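Local coordinates for PF04016 domain protein (Desulfitobacterium hafniense, PDB 3L5O) that is of unknown function, but combines an enolase-like and a Rossmann-like part and may act in heavy-metal chelation, at residues I31-V37 / L74-R80; K142-G148 / C187-T193. All blocks are in the same frame, centred on the assembly; numbering follows the deposited sequence.

Contact 1: residues I31-V37 / L74-R80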
loop_
_atom_site.group_PDB
_atom_site.type_symbol
_atom_site.label_atom_id
_atom_site.label_comp_id
_atom_site.label_asym_id
_atom_site.label_seq_id
_atom_site.Cartn_x
_atom_site.Cartn_y
_atom_site.Cartn_z
ATOM N N ILE A 31 9.165 -9.253 10.408
ATOM C CA ILE A 31 8.426 -8.882 11.617
ATOM C C ILE A 31 8.904 -9.717 12.827
ATOM O O ILE A 31 8.796 -10.935 12.822
ATOM C CB ILE A 31 6.880 -9.045 11.412
ATOM C CG1 ILE A 31 6.379 -8.234 10.207
ATOM C CG2 ILE A 31 6.088 -8.595 12.668
ATOM C CD1 ILE A 31 4.958 -8.577 9.785
ATOM N N PRO A 32 9.407 -9.072 13.880
ATOM C CA PRO A 32 9.727 -9.797 15.111
ATOM C C PRO A 32 8.467 -10.341 15.783
ATOM O O PRO A 32 7.389 -9.718 15.792
ATOM C CB PRO A 32 10.409 -8.743 15.984
ATOM C CG PRO A 32 10.791 -7.622 14.981
ATOM C CD PRO A 32 9.697 -7.631 13.994
ATOM N N GLU A 33 8.618 -11.541 16.321
ATOM C CA GLU A 33 7.537 -12.259 17.002
ATOM C C GLU A 33 6.879 -11.552 18.166
ATOM O O GLU A 33 5.710 -11.800 18.460
ATOM C CB GLU A 33 8.100 -13.523 17.594
ATOM C CG GLU A 33 7.920 -14.675 16.685
ATOM C CD GLU A 33 8.236 -15.907 17.429
ATOM O OE1 GLU A 33 9.431 -16.110 17.645
ATOM O OE2 GLU A 33 7.270 -16.584 17.831
ATOM N N ASP A 34 7.663 -10.716 18.845
ATOM C CA ASP A 34 7.222 -9.999 20.038
ATOM C C ASP A 34 5.987 -9.132 19.777
ATOM O O ASP A 34 5.209 -8.875 20.699
ATOM C CB ASP A 34 8.360 -9.110 20.556
ATOM C CG ASP A 34 9.535 -9.914 21.145
ATOM O OD1 ASP A 34 9.462 -11.169 21.241
ATOM O OD2 ASP A 34 10.588 -9.355 21.552
ATOM N N PHE A 35 5.805 -8.699 18.527
ATOM C CA PHE A 35 4.688 -7.824 18.174
ATOM C C PHE A 35 3.381 -8.591 18.097
ATOM O O PHE A 35 3.286 -9.572 17.338
ATOM C CB PHE A 35 4.942 -7.131 16.834
ATOM C CG PHE A 35 6.010 -6.081 16.893
ATOM C CD1 PHE A 35 7.356 -6.443 16.996
ATOM C CD2 PHE A 35 5.683 -4.740 16.875
ATOM C CE1 PHE A 35 8.349 -5.485 17.076
ATOM C CE2 PHE A 35 6.674 -3.778 16.956
ATOM C CZ PHE A 35 8.012 -4.159 17.062
ATOM N N LEU A 36 2.364 -8.113 18.826
ATOM C CA LEU A 36 1.030 -8.737 18.818
ATOM C C LEU A 36 -0.004 -7.877 18.166
ATOM O O LEU A 36 0.195 -6.664 18.037
ATOM C CB LEU A 36 0.575 -9.046 20.255
ATOM C CG LEU A 36 1.582 -9.739 21.165
ATOM C CD1 LEU A 36 1.022 -9.857 22.573
ATOM C CD2 LEU A 36 1.938 -11.119 20.626
ATOM N N VAL A 37 -1.078 -8.520 17.684
ATOM C CA VAL A 37 -2.286 -7.833 17.213
ATOM C C VAL A 37 -3.009 -7.403 18.477
ATOM O O VAL A 37 -3.593 -8.242 19.172
ATOM C CB VAL A 37 -3.210 -8.791 16.393
ATOM C CG1 VAL A 37 -4.478 -8.089 15.920
ATOM C CG2 VAL A 37 -2.468 -9.384 15.188
ATOM N N LEU A 74 -7.796 -13.226 15.559
ATOM C CA LEU A 74 -6.464 -12.699 15.346
ATOM C C LEU A 74 -5.985 -11.898 16.539
ATOM O O LEU A 74 -4.777 -11.794 16.778
ATOM C CB LEU A 74 -6.402 -11.888 14.045
ATOM C CG LEU A 74 -6.686 -12.708 12.781
ATOM C CD1 LEU A 74 -6.799 -11.805 11.566
ATOM C CD2 LEU A 74 -5.618 -13.801 12.569
ATOM N N LEU A 75 -6.926 -11.361 17.317
ATOM C CA LEU A 75 -6.570 -10.633 18.536
ATOM C C LEU A 75 -5.734 -11.487 19.440
ATOM O O LEU A 75 -6.114 -12.607 19.764
ATOM C CB LEU A 75 -7.809 -10.194 19.319
ATOM C CG LEU A 75 -8.391 -8.847 18.955
ATOM C CD1 LEU A 75 -9.513 -8.566 19.943
ATOM C CD2 LEU A 75 -7.306 -7.754 19.007
ATOM N N GLY A 76 -4.599 -10.946 19.865
ATOM C CA GLY A 76 -3.686 -11.675 20.725
ATOM C C GLY A 76 -2.572 -12.404 20.004
ATOM O O GLY A 76 -1.534 -12.671 20.589
ATOM N N LEU A 77 -2.760 -12.731 18.729
ATOM C CA LEU A 77 -1.767 -13.525 18.019
ATOM C C LEU A 77 -0.596 -12.650 17.676
ATOM O O LEU A 77 -0.730 -11.442 17.565
ATOM C CB LEU A 77 -2.356 -14.125 16.721
ATOM C CG LEU A 77 -3.360 -15.275 16.931
ATOM C CD1 LEU A 77 -3.817 -15.836 15.590
ATOM C CD2 LEU A 77 -2.782 -16.349 17.769
ATOM N N PRO A 78 0.561 -13.257 17.477
ATOM C CA PRO A 78 1.674 -12.531 16.875
ATOM C C PRO A 78 1.284 -11.869 15.588
ATOM O O PRO A 78 0.627 -12.432 14.705
ATOM C CB PRO A 78 2.720 -13.628 16.632
ATOM C CG PRO A 78 2.447 -14.602 17.695
ATOM C CD PRO A 78 0.937 -14.643 17.807
ATOM N N LEU A 79 1.725 -10.631 15.479
ATOM C CA LEU A 79 1.566 -9.859 14.285
ATOM C C LEU A 79 2.092 -10.603 13.060
ATOM O O LEU A 79 1.512 -10.534 11.972
ATOM C CB LEU A 79 2.313 -8.539 14.482
ATOM C CG LEU A 79 1.848 -7.290 13.779
ATOM C CD1 LEU A 79 0.387 -6.958 14.149
ATOM C CD2 LEU A 79 2.795 -6.160 14.161
ATOM N N ARG A 80 3.184 -11.334 13.220
ATOM C CA ARG A 80 3.738 -12.050 12.075
ATOM C C ARG A 80 2.855 -13.214 11.627
ATOM O O ARG A 80 2.848 -13.572 10.452
ATOM C CB ARG A 80 5.139 -12.540 12.371
ATOM C CG ARG A 80 5.798 -13.084 11.131
ATOM C CD ARG A 80 7.259 -13.377 11.287
ATOM N NE ARG A 80 7.533 -14.365 12.315
ATOM C CZ ARG A 80 8.737 -14.565 12.827
ATOM N NH1 ARG A 80 9.769 -13.822 12.421
ATOM N NH2 ARG A 80 8.920 -15.505 13.748
HETATM O O HOH W 1 5.043 -10.755 15.447
#
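The flat guanidinium of R80 meets E33 and I31 obliquely. E33 CG lies 3.2 Å from R80 NH2, and I31 O lies 3.1 Å from R80 NH1. The E33 carboxylate and the guanidinium are turned 14° apart. Their salt bridge is long, with E33 OE1 4.0 Å from R80 NH2. The F35 ring is also met obliquely, by L79 CD2. The ring itself leads away from 74-80 and packs edge-to-face with Y104 of helix 91-105.

With chi1 at -171° the R80 chain first runs past I31, the two side chains pointing opposite ways; a bend at chi3 then turns the guanidinium to E33. With an alanine here, the E33 carboxylate would probably be left without its cationic partner, and the I31 side chain without the chain that runs past it.

The backbones are held by three hydrogen bonds. L79 N donates to F35 O at 2.6 Å, from a position tilted 27° out of the carbonyl plane. V37 N gives a nearly straight bond to L77 O. V37 O takes G76 N at 3.0 Å. Near the R80 end a water bridges the segments: it donates to P32 O and F35 O and accepts from R80 N. F35 O is gripped by both L79 N and the water.

V37 and L79 carry the apolar contact on the side facing strand 46-51, where both side chains reach I49. V37 CG2 meets L79 CD1 at 3.9 Å. The arrangement is a single beta bridge, L36 with P78, set between the type I turn from P32 to F35 and the type II turn from L74 to L77. It joins the loop before strand 39-42 to P78, the N-cap of helix 79-83, beside the antiparallel sheet of the probably enolase-like part.

Contact 2: residues K142-G148 / C187-T193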
loop_
_atom_site.group_PDB
_atom_site.type_symbol
_atom_site.label_atom_id
_atom_site.label_comp_id
_atom_site.label_asym_id
_atom_site.label_seq_id
_atom_site.Cartn_x
_atom_site.Cartn_y
_atom_site.Cartn_z
ATOM N N LYS A 142 7.811 12.159 -20.606
ATOM C CA LYS A 142 8.119 10.736 -20.498
ATOM C C LYS A 142 6.851 9.907 -20.509
ATOM O O LYS A 142 5.752 10.434 -20.396
ATOM C CB LYS A 142 8.921 10.473 -19.231
ATOM C CG LYS A 142 10.214 11.259 -19.135
ATOM C CD LYS A 142 11.131 10.984 -20.314
ATOM C CE LYS A 142 12.560 11.336 -19.983
ATOM N NZ LYS A 142 13.404 11.440 -21.219
ATOM N N LYS A 143 7.013 8.614 -20.708
ATOM C CA LYS A 143 5.895 7.686 -20.646
ATOM C C LYS A 143 5.653 7.152 -19.229
ATOM O O LYS A 143 6.523 6.526 -18.601
ATOM C CB LYS A 143 6.081 6.541 -21.639
ATOM C CG LYS A 143 4.857 5.630 -21.721
ATOM C CD LYS A 143 4.735 4.878 -23.064
ATOM C CE LYS A 143 3.511 3.914 -23.083
ATOM N NZ LYS A 143 2.230 4.645 -23.302
ATOM N N VAL A 144 4.453 7.393 -18.731
ATOM C CA VAL A 144 4.110 7.101 -17.331
ATOM C C VAL A 144 2.895 6.165 -17.229
ATOM O O VAL A 144 1.862 6.352 -17.887
ATOM C CB VAL A 144 3.803 8.399 -16.541
ATOM C CG1 VAL A 144 3.366 8.093 -15.111
ATOM C CG2 VAL A 144 5.007 9.336 -16.560
ATOM N N GLY A 145 3.036 5.132 -16.416
ATOM C CA GLY A 145 1.973 4.167 -16.225
ATOM C C GLY A 145 1.588 4.199 -14.758
ATOM O O GLY A 145 2.460 4.102 -13.905
ATOM N N VAL A 146 0.293 4.308 -14.481
ATOM C CA VAL A 146 -0.258 4.308 -13.120
ATOM C C VAL A 146 -1.290 3.193 -12.979
ATOM O O VAL A 146 -2.243 3.134 -13.739
ATOM C CB VAL A 146 -0.954 5.641 -12.790
ATOM C CG1 VAL A 146 -1.587 5.574 -11.384
ATOM C CG2 VAL A 146 0.042 6.806 -12.883
ATOM N N VAL A 147 -1.104 2.313 -11.995
ATOM C CA VAL A 147 -2.077 1.269 -11.690
ATOM C C VAL A 147 -2.814 1.645 -10.390
ATOM O O VAL A 147 -2.196 1.795 -9.358
ATOM C CB VAL A 147 -1.389 -0.088 -11.510
ATOM C CG1 VAL A 147 -2.390 -1.183 -11.201
ATOM C CG2 VAL A 147 -0.561 -0.458 -12.744
ATOM N N GLY A 148 -4.134 1.813 -10.483
ATOM C CA GLY A 148 -4.968 2.196 -9.373
ATOM C C GLY A 148 -5.708 3.473 -9.619
ATOM O O GLY A 148 -5.452 4.226 -10.577
ATOM N N CYS A 187 6.921 1.829 -20.257
ATOM C CA CYS A 187 6.897 2.997 -19.357
ATOM C C CYS A 187 8.247 3.321 -18.744
ATOM O O CYS A 187 8.971 2.427 -18.324
ATOM C CB CYS A 187 5.856 2.806 -18.270
ATOM S SG CYS A 187 4.169 2.868 -18.919
ATOM N N ASP A 188 8.596 4.607 -18.767
ATOM C CA ASP A 188 9.770 5.128 -18.071
ATOM C C ASP A 188 9.578 5.221 -16.567
ATOM O O ASP A 188 10.529 5.100 -15.810
ATOM C CB ASP A 188 10.098 6.522 -18.606
ATOM C CG ASP A 188 10.284 6.531 -20.095
ATOM O OD1 ASP A 188 11.109 5.724 -20.587
ATOM O OD2 ASP A 188 9.635 7.289 -20.846
ATOM N N TYR A 189 8.354 5.512 -16.138
ATOM C CA TYR A 189 8.030 5.634 -14.713
ATOM C C TYR A 189 6.718 4.928 -14.463
ATOM O O TYR A 189 5.777 5.075 -15.237
ATOM C CB TYR A 189 7.897 7.091 -14.284
ATOM C CG TYR A 189 9.193 7.833 -14.351
ATOM C CD1 TYR A 189 10.078 7.804 -13.281
ATOM C CD2 TYR A 189 9.577 8.516 -15.513
ATOM C CE1 TYR A 189 11.294 8.458 -13.339
ATOM C CE2 TYR A 189 10.823 9.185 -15.584
ATOM C CZ TYR A 189 11.669 9.127 -14.489
ATOM O OH TYR A 189 12.889 9.755 -14.514
ATOM N N VAL A 190 6.654 4.179 -13.374
ATOM C CA VAL A 190 5.443 3.432 -13.013
ATOM C C VAL A 190 5.088 3.661 -11.548
ATOM O O VAL A 190 5.949 3.603 -10.680
ATOM C CB VAL A 190 5.637 1.922 -13.276
ATOM C CG1 VAL A 190 4.427 1.143 -12.833
ATOM C CG2 VAL A 190 5.926 1.680 -14.749
ATOM N N TYR A 191 3.819 3.943 -11.292
ATOM C CA TYR A 191 3.250 4.005 -9.947
ATOM C C TYR A 191 2.173 2.944 -9.790
ATOM O O TYR A 191 1.286 2.819 -10.642
ATOM C CB TYR A 191 2.604 5.382 -9.703
ATOM C CG TYR A 191 3.546 6.504 -9.971
ATOM C CD1 TYR A 191 3.794 6.906 -11.290
ATOM C CD2 TYR A 191 4.225 7.148 -8.939
ATOM C CE1 TYR A 191 4.684 7.903 -11.579
ATOM C CE2 TYR A 191 5.122 8.189 -9.223
ATOM C CZ TYR A 191 5.349 8.550 -10.555
ATOM O OH TYR A 191 6.236 9.541 -10.905
ATOM N N ILE A 192 2.203 2.216 -8.681
ATOM C CA ILE A 192 1.280 1.133 -8.459
ATOM C C ILE A 192 0.641 1.301 -7.083
ATOM O O ILE A 192 1.335 1.409 -6.071
ATOM C CB ILE A 192 1.991 -0.241 -8.526
ATOM C CG1 ILE A 192 2.711 -0.455 -9.862
ATOM C CG2 ILE A 192 0.988 -1.391 -8.309
ATOM C CD1 ILE A 192 3.754 -1.583 -9.796
ATOM N N THR A 193 -0.679 1.282 -7.057
ATOM C CA THR A 193 -1.405 1.221 -5.820
ATOM C C THR A 193 -1.022 0.041 -4.903
ATOM O O THR A 193 -0.790 -1.096 -5.339
ATOM C CB THR A 193 -2.904 1.169 -6.078
ATOM O OG1 THR A 193 -3.579 1.024 -4.826
ATOM C CG2 THR A 193 -3.321 -0.108 -6.923
#
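Strands 143-147 and 189-193 run parallel, their axes 4.7 Å apart and 6° from aligned. The register pairs V144 with Y189, G145 with V190, V146 with Y191 and V147 with I192. Y189 N donates to K143 O, G145 N to Y189 O, Y191 N to G145 O, V147 N to Y191 O and T193 N to V147 O. K143 O also takes a weak bond from D188 N.

Where the strands begin, D188 OD2 accepts K143 N at 2.9 Å, on its anti side and 19° out of the carboxylate plane. The D188 side chain crosses that of K142 at about a right angle, with OD2 3.6 Å from K142 CB. K142 NZ stays 5.6 Å from D188 OD2.

One face of the sheet carries V144, V146, Y189 and Y191. V144 CG1 comes to the edge of the Y191 ring, 3.8 Å from CE1. V146 CG2 meets this ring obliquely. The hydroxyl of Y191 bonds S135 OG, and its ring meets F132. On the other face V147 CB faces I192 CG2 at 4.2 Å, and L205 of helix 202-208 packs on both side chains. A CB at G145 would run into C187 SG; glycine lets the sulfur lie on the backbone, 3.7 Å from G145 CA.

At T193, OG1 is anti to the backbone N (chi1 176°) and caps A195 N at the start of helix 195-199, while CG2, between N and the carbonyl carbon, touches G148 CA. A bound imidazole, probably from the crystallisation liquor, lies near the T193 side chain and may mark a pocket. The contact is mostly apolar with its backbone paired; charged groups sit at the N-terminal end, and S135 satisfies the mid-strand hydroxyl of Y191. This suits central strands of a Rossmann-like sheet.

From the N terminus, the chain leaves helix 22-29 and enters 31-37. It then makes the three-stranded antiparallel sheet and helix 68-74 before 74-80 returns to close contact 1. That loop thus holds the small sheet. The chain goes on through helices 79-83 and 91-105 and later reaches strand 143-147. Contact 2 closes when strand 189-193 pairs beside it, after strand 162-167 has been laid on its other side. The two loops are in series, neither nested nor crossed. The two contacts' centres are about 34 Å apart, on opposite sides of the chain's centre. Contact 1 joins the loop before strand 39-42 to the start of helix 79-83; contact 2 joins the middle strands of the seven-stranded sheet.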